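Local structure of regulatory protein YycH-like domain-containing protein (Eubacterium rectale, 5COZ) at residues 49-61 against 216-228. The protein is of unknown function but carries a YycH-like domain and a predicted lipoprotein signal, consistent with a regulatory role at the cell envelope. Numbering follows the deposited sequence. Where two conformers were deposited one is given.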
# COMPACT_ATOMS: atom_id res chain seq x y z
N ILE A 49 -9.61 -11.23 -2.48
CA ILE A 49 -8.81 -11.79 -3.56
C ILE A 49 -8.51 -10.63 -4.49
O ILE A 49 -9.44 -10.01 -4.99
CB ILE A 49 -9.53 -12.94 -4.30
CG1 ILE A 49 -10.01 -14.05 -3.33
CG2 ILE A 49 -8.65 -13.50 -5.45
CD1 ILE A 49 -8.88 -14.83 -2.62
N ASN A 50 -7.23 -10.31 -4.66
CA ASN A 50 -6.86 -9.15 -5.49
C ASN A 50 -5.98 -9.53 -6.64
O ASN A 50 -4.80 -9.91 -6.45
CB ASN A 50 -6.13 -8.11 -4.64
CG ASN A 50 -7.05 -7.26 -3.82
OD1 ASN A 50 -8.10 -6.82 -4.31
ND2 ASN A 50 -6.63 -6.92 -2.60
N ILE A 51 -6.55 -9.47 -7.87
CA ILE A 51 -5.75 -9.69 -9.09
C ILE A 51 -5.67 -8.37 -9.86
O ILE A 51 -5.10 -8.32 -10.95
CB ILE A 51 -6.20 -10.91 -9.95
CG1 ILE A 51 -7.68 -10.88 -10.35
CG2 ILE A 51 -5.88 -12.18 -9.15
CD1 ILE A 51 -7.97 -10.01 -11.59
N TRP A 52 -6.27 -7.30 -9.30
CA TRP A 52 -6.08 -5.92 -9.78
C TRP A 52 -6.48 -5.83 -11.25
O TRP A 52 -7.56 -6.32 -11.59
CB TRP A 52 -4.62 -5.48 -9.49
CG TRP A 52 -4.24 -5.72 -8.05
CD1 TRP A 52 -3.51 -6.77 -7.55
CD2 TRP A 52 -4.59 -4.90 -6.92
NE1 TRP A 52 -3.37 -6.65 -6.18
CE2 TRP A 52 -4.04 -5.51 -5.77
CE3 TRP A 52 -5.38 -3.75 -6.76
CZ2 TRP A 52 -4.21 -4.98 -4.48
CZ3 TRP A 52 -5.53 -3.21 -5.49
CH2 TRP A 52 -4.99 -3.84 -4.37
N ASP A 53 -5.64 -5.24 -12.11
CA ASP A 53 -6.01 -5.08 -13.51
C ASP A 53 -5.27 -6.07 -14.42
O ASP A 53 -5.18 -5.85 -15.63
CB ASP A 53 -5.74 -3.63 -13.94
CG ASP A 53 -6.53 -2.61 -13.13
OD1 ASP A 53 -7.62 -2.95 -12.64
OD2 ASP A 53 -6.06 -1.47 -12.99
N ALA A 54 -4.83 -7.22 -13.85
CA ALA A 54 -4.17 -8.24 -14.66
C ALA A 54 -5.14 -8.80 -15.70
O ALA A 54 -6.30 -9.05 -15.37
CB ALA A 54 -3.69 -9.37 -13.76
N THR A 55 -4.69 -8.95 -16.96
CA THR A 55 -5.60 -9.39 -18.01
C THR A 55 -5.53 -10.88 -18.26
O THR A 55 -6.38 -11.42 -18.97
CB THR A 55 -5.32 -8.64 -19.32
OG1 THR A 55 -3.98 -8.88 -19.71
CG2 THR A 55 -5.57 -7.14 -19.21
N SER A 56 -4.54 -11.57 -17.67
CA SER A 56 -4.40 -13.00 -17.83
C SER A 56 -3.40 -13.52 -16.84
O SER A 56 -2.81 -12.74 -16.09
CB SER A 56 -3.98 -13.37 -19.25
OG SER A 56 -2.60 -13.16 -19.43
N TYR A 57 -3.19 -14.84 -16.86
CA TYR A 57 -2.18 -15.46 -15.99
C TYR A 57 -0.79 -15.41 -16.63
O TYR A 57 0.18 -15.86 -16.01
CB TYR A 57 -2.55 -16.90 -15.67
CG TYR A 57 -3.76 -17.07 -14.77
CD1 TYR A 57 -3.69 -16.76 -13.42
CD2 TYR A 57 -4.95 -17.61 -15.26
CE1 TYR A 57 -4.77 -17.00 -12.56
CE2 TYR A 57 -6.03 -17.85 -14.42
CZ TYR A 57 -5.94 -17.55 -13.07
OH TYR A 57 -6.98 -17.85 -12.22
N TYR A 58 -0.65 -14.89 -17.87
CA TYR A 58 0.67 -14.79 -18.49
C TYR A 58 1.26 -13.45 -18.12
O TYR A 58 0.70 -12.40 -18.49
CB TYR A 58 0.54 -14.92 -20.01
CG TYR A 58 0.38 -16.36 -20.42
CD1 TYR A 58 -0.86 -16.98 -20.37
CD2 TYR A 58 1.48 -17.12 -20.81
CE1 TYR A 58 -1.02 -18.32 -20.74
CE2 TYR A 58 1.34 -18.45 -21.18
CZ TYR A 58 0.09 -19.05 -21.14
OH TYR A 58 -0.03 -20.38 -21.47
N VAL A 59 2.33 -13.48 -17.31
CA VAL A 59 2.88 -12.27 -16.71
C VAL A 59 4.35 -12.14 -17.02
O VAL A 59 5.11 -13.13 -16.94
CB VAL A 59 2.65 -12.30 -15.17
CG1 VAL A 59 3.25 -11.08 -14.46
CG2 VAL A 59 1.17 -12.41 -14.85
N LYS A 60 4.75 -10.92 -17.38
CA LYS A 60 6.14 -10.60 -17.65
C LYS A 60 6.94 -10.39 -16.39
O LYS A 60 6.43 -9.85 -15.41
CB LYS A 60 6.24 -9.25 -18.40
CG LYS A 60 5.62 -9.25 -19.77
CD LYS A 60 5.60 -7.78 -20.25
CE LYS A 60 5.19 -7.65 -21.69
NZ LYS A 60 6.29 -8.11 -22.60
N SER A 61 8.20 -10.80 -16.42
CA SER A 61 9.23 -10.37 -15.49
C SER A 61 10.08 -9.39 -16.25
O SER A 61 10.12 -9.42 -17.48
CB SER A 61 10.07 -11.53 -15.00
OG SER A 61 9.26 -12.35 -14.18
N MSE A 216 -3.89 4.45 -3.28
CA MSE A 216 -3.86 4.02 -4.68
C MSE A 216 -2.57 3.26 -4.88
O MSE A 216 -1.62 3.43 -4.13
CB MSE A 216 -3.98 5.18 -5.64
CG MSE A 216 -5.10 6.09 -5.19
SE MSE A 216 -5.25 7.61 -6.29
CE MSE A 216 -6.35 6.94 -7.34
N PHE A 217 -2.56 2.36 -5.88
CA PHE A 217 -1.44 1.47 -6.02
C PHE A 217 -0.75 1.59 -7.37
O PHE A 217 -1.22 1.05 -8.36
CB PHE A 217 -1.93 0.03 -5.77
CG PHE A 217 -2.65 -0.10 -4.45
CD1 PHE A 217 -1.96 -0.01 -3.25
CD2 PHE A 217 -4.05 -0.19 -4.41
CE1 PHE A 217 -2.64 -0.05 -2.03
CE2 PHE A 217 -4.73 -0.23 -3.19
CZ PHE A 217 -4.02 -0.19 -2.00
N PRO A 218 0.40 2.29 -7.41
CA PRO A 218 1.19 2.40 -8.66
C PRO A 218 1.43 1.02 -9.25
O PRO A 218 1.77 0.07 -8.52
CB PRO A 218 2.49 3.04 -8.19
CG PRO A 218 2.02 3.94 -7.04
CD PRO A 218 1.02 3.06 -6.30
N ASP A 219 1.21 0.89 -10.57
CA ASP A 219 1.30 -0.41 -11.17
C ASP A 219 1.96 -0.39 -12.53
O ASP A 219 2.28 0.67 -13.07
CB ASP A 219 -0.14 -0.99 -11.29
CG ASP A 219 -1.10 -0.35 -12.28
OD1 ASP A 219 -0.90 0.83 -12.65
OD2 ASP A 219 -2.09 -1.03 -12.66
N VAL A 220 2.16 -1.59 -13.09
CA VAL A 220 2.69 -1.77 -14.44
C VAL A 220 2.06 -3.08 -14.93
O VAL A 220 1.89 -4.00 -14.13
CB VAL A 220 4.24 -1.70 -14.49
CG1 VAL A 220 4.90 -2.85 -13.74
CG2 VAL A 220 4.75 -1.61 -15.93
N TYR A 221 1.58 -3.11 -16.18
CA TYR A 221 0.86 -4.28 -16.73
C TYR A 221 -0.31 -4.67 -15.83
O TYR A 221 -0.67 -5.86 -15.71
CB TYR A 221 1.81 -5.46 -17.00
CG TYR A 221 2.84 -5.07 -18.04
CD1 TYR A 221 2.46 -4.83 -19.36
CD2 TYR A 221 4.18 -4.90 -17.70
CE1 TYR A 221 3.39 -4.39 -20.31
CE2 TYR A 221 5.12 -4.49 -18.64
CZ TYR A 221 4.72 -4.24 -19.94
OH TYR A 221 5.63 -3.81 -20.86
N GLY A 222 -0.92 -3.66 -15.21
CA GLY A 222 -2.10 -3.86 -14.37
C GLY A 222 -1.86 -4.45 -12.99
O GLY A 222 -2.82 -4.67 -12.27
N ILE A 223 -0.59 -4.67 -12.62
CA ILE A 223 -0.23 -5.33 -11.37
C ILE A 223 0.53 -4.34 -10.51
O ILE A 223 1.50 -3.73 -10.99
CB ILE A 223 0.58 -6.61 -11.69
CG1 ILE A 223 -0.30 -7.59 -12.47
CG2 ILE A 223 1.10 -7.24 -10.37
CD1 ILE A 223 0.47 -8.81 -13.04
N PRO A 224 0.10 -4.16 -9.26
CA PRO A 224 0.77 -3.16 -8.41
C PRO A 224 2.13 -3.62 -7.92
O PRO A 224 2.32 -4.82 -7.64
CB PRO A 224 -0.19 -2.99 -7.23
CG PRO A 224 -0.83 -4.35 -7.07
CD PRO A 224 -0.99 -4.84 -8.54
N TYR A 225 3.04 -2.67 -7.71
CA TYR A 225 4.26 -3.02 -7.00
C TYR A 225 3.88 -3.46 -5.59
O TYR A 225 2.84 -3.05 -5.04
CB TYR A 225 5.28 -1.86 -6.94
CG TYR A 225 5.47 -1.14 -8.23
CD1 TYR A 225 6.06 -1.78 -9.32
CD2 TYR A 225 5.12 0.20 -8.36
CE1 TYR A 225 6.21 -1.12 -10.55
CE2 TYR A 225 5.27 0.87 -9.57
CZ TYR A 225 5.78 0.19 -10.67
OH TYR A 225 5.98 0.88 -11.82
N SER A 226 4.73 -4.28 -5.02
CA SER A 226 4.48 -4.95 -3.76
C SER A 226 4.01 -4.02 -2.63
O SER A 226 4.60 -2.95 -2.39
CB SER A 226 5.76 -5.67 -3.35
OG SER A 226 5.70 -6.14 -2.01
N ARG A 227 2.97 -4.48 -1.93
CA ARG A 227 2.40 -3.84 -0.74
C ARG A 227 2.91 -4.51 0.53
O ARG A 227 2.39 -4.26 1.61
CB ARG A 227 0.87 -3.88 -0.81
CG ARG A 227 0.35 -2.97 -1.93
CD ARG A 227 -0.99 -3.45 -2.45
NE ARG A 227 -2.08 -3.42 -1.47
CZ ARG A 227 -2.78 -4.49 -1.07
NH1 ARG A 227 -2.38 -5.71 -1.41
NH2 ARG A 227 -3.86 -4.35 -0.31
N CYS A 228 3.95 -5.34 0.41
CA CYS A 228 4.56 -5.99 1.54
C CYS A 228 5.30 -4.99 2.41
O CYS A 228 5.96 -4.07 1.91
CB CYS A 228 5.54 -7.07 1.07
SG CYS A 228 4.74 -8.52 0.38
O HOH W 1 -4.08 -0.46 -14.30
O HOH W 2 -1.97 -7.73 -17.21
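Trp52 lies between Pro224 and Asn50, two residues earlier in the chain, whose CB packs on the opposite face of the indole. Pro224 CG sits almost on the normal of the five-membered ring, 3.5 Å from its centroid, a CH-pi contact. With Trp52 CG anti to its own carbonyl carbon (chi1 -51°), the indole extends past the proline, and its CZ3 comes within 3.5 Å of Phe217 CD2, the two ring planes inclined at 61°. The rim also meets Arg227: Trp52 CZ2 stands over the guanidinium face, 3.6 Å from NH1, which itself lies near the indole plane. Glu300 and Glu304 form salt bridges with that NH1. Replacing Trp52 by an alanine is likely to leave Pro224 and Phe217 without their aromatic partner and the guanidinium, still salt-bridged, without its indole cover. Beside the indole, the type II' turn 51-54 docks on the type I' hairpin turn 220-223 through Asp53 N to Gly222 O, 2.9 Å. Farther along, Lys60 CD covers one face of Tyr221, and Val59 meets Ile223 tip to tip. Asp53 OD2 and Asp219 OD2, 4.0 Å apart, are bridged by one water; this and the Glu185 backbone N, which donates to Asp53 OD2, probably ease the carboxylates' repulsion where the two sheets meet.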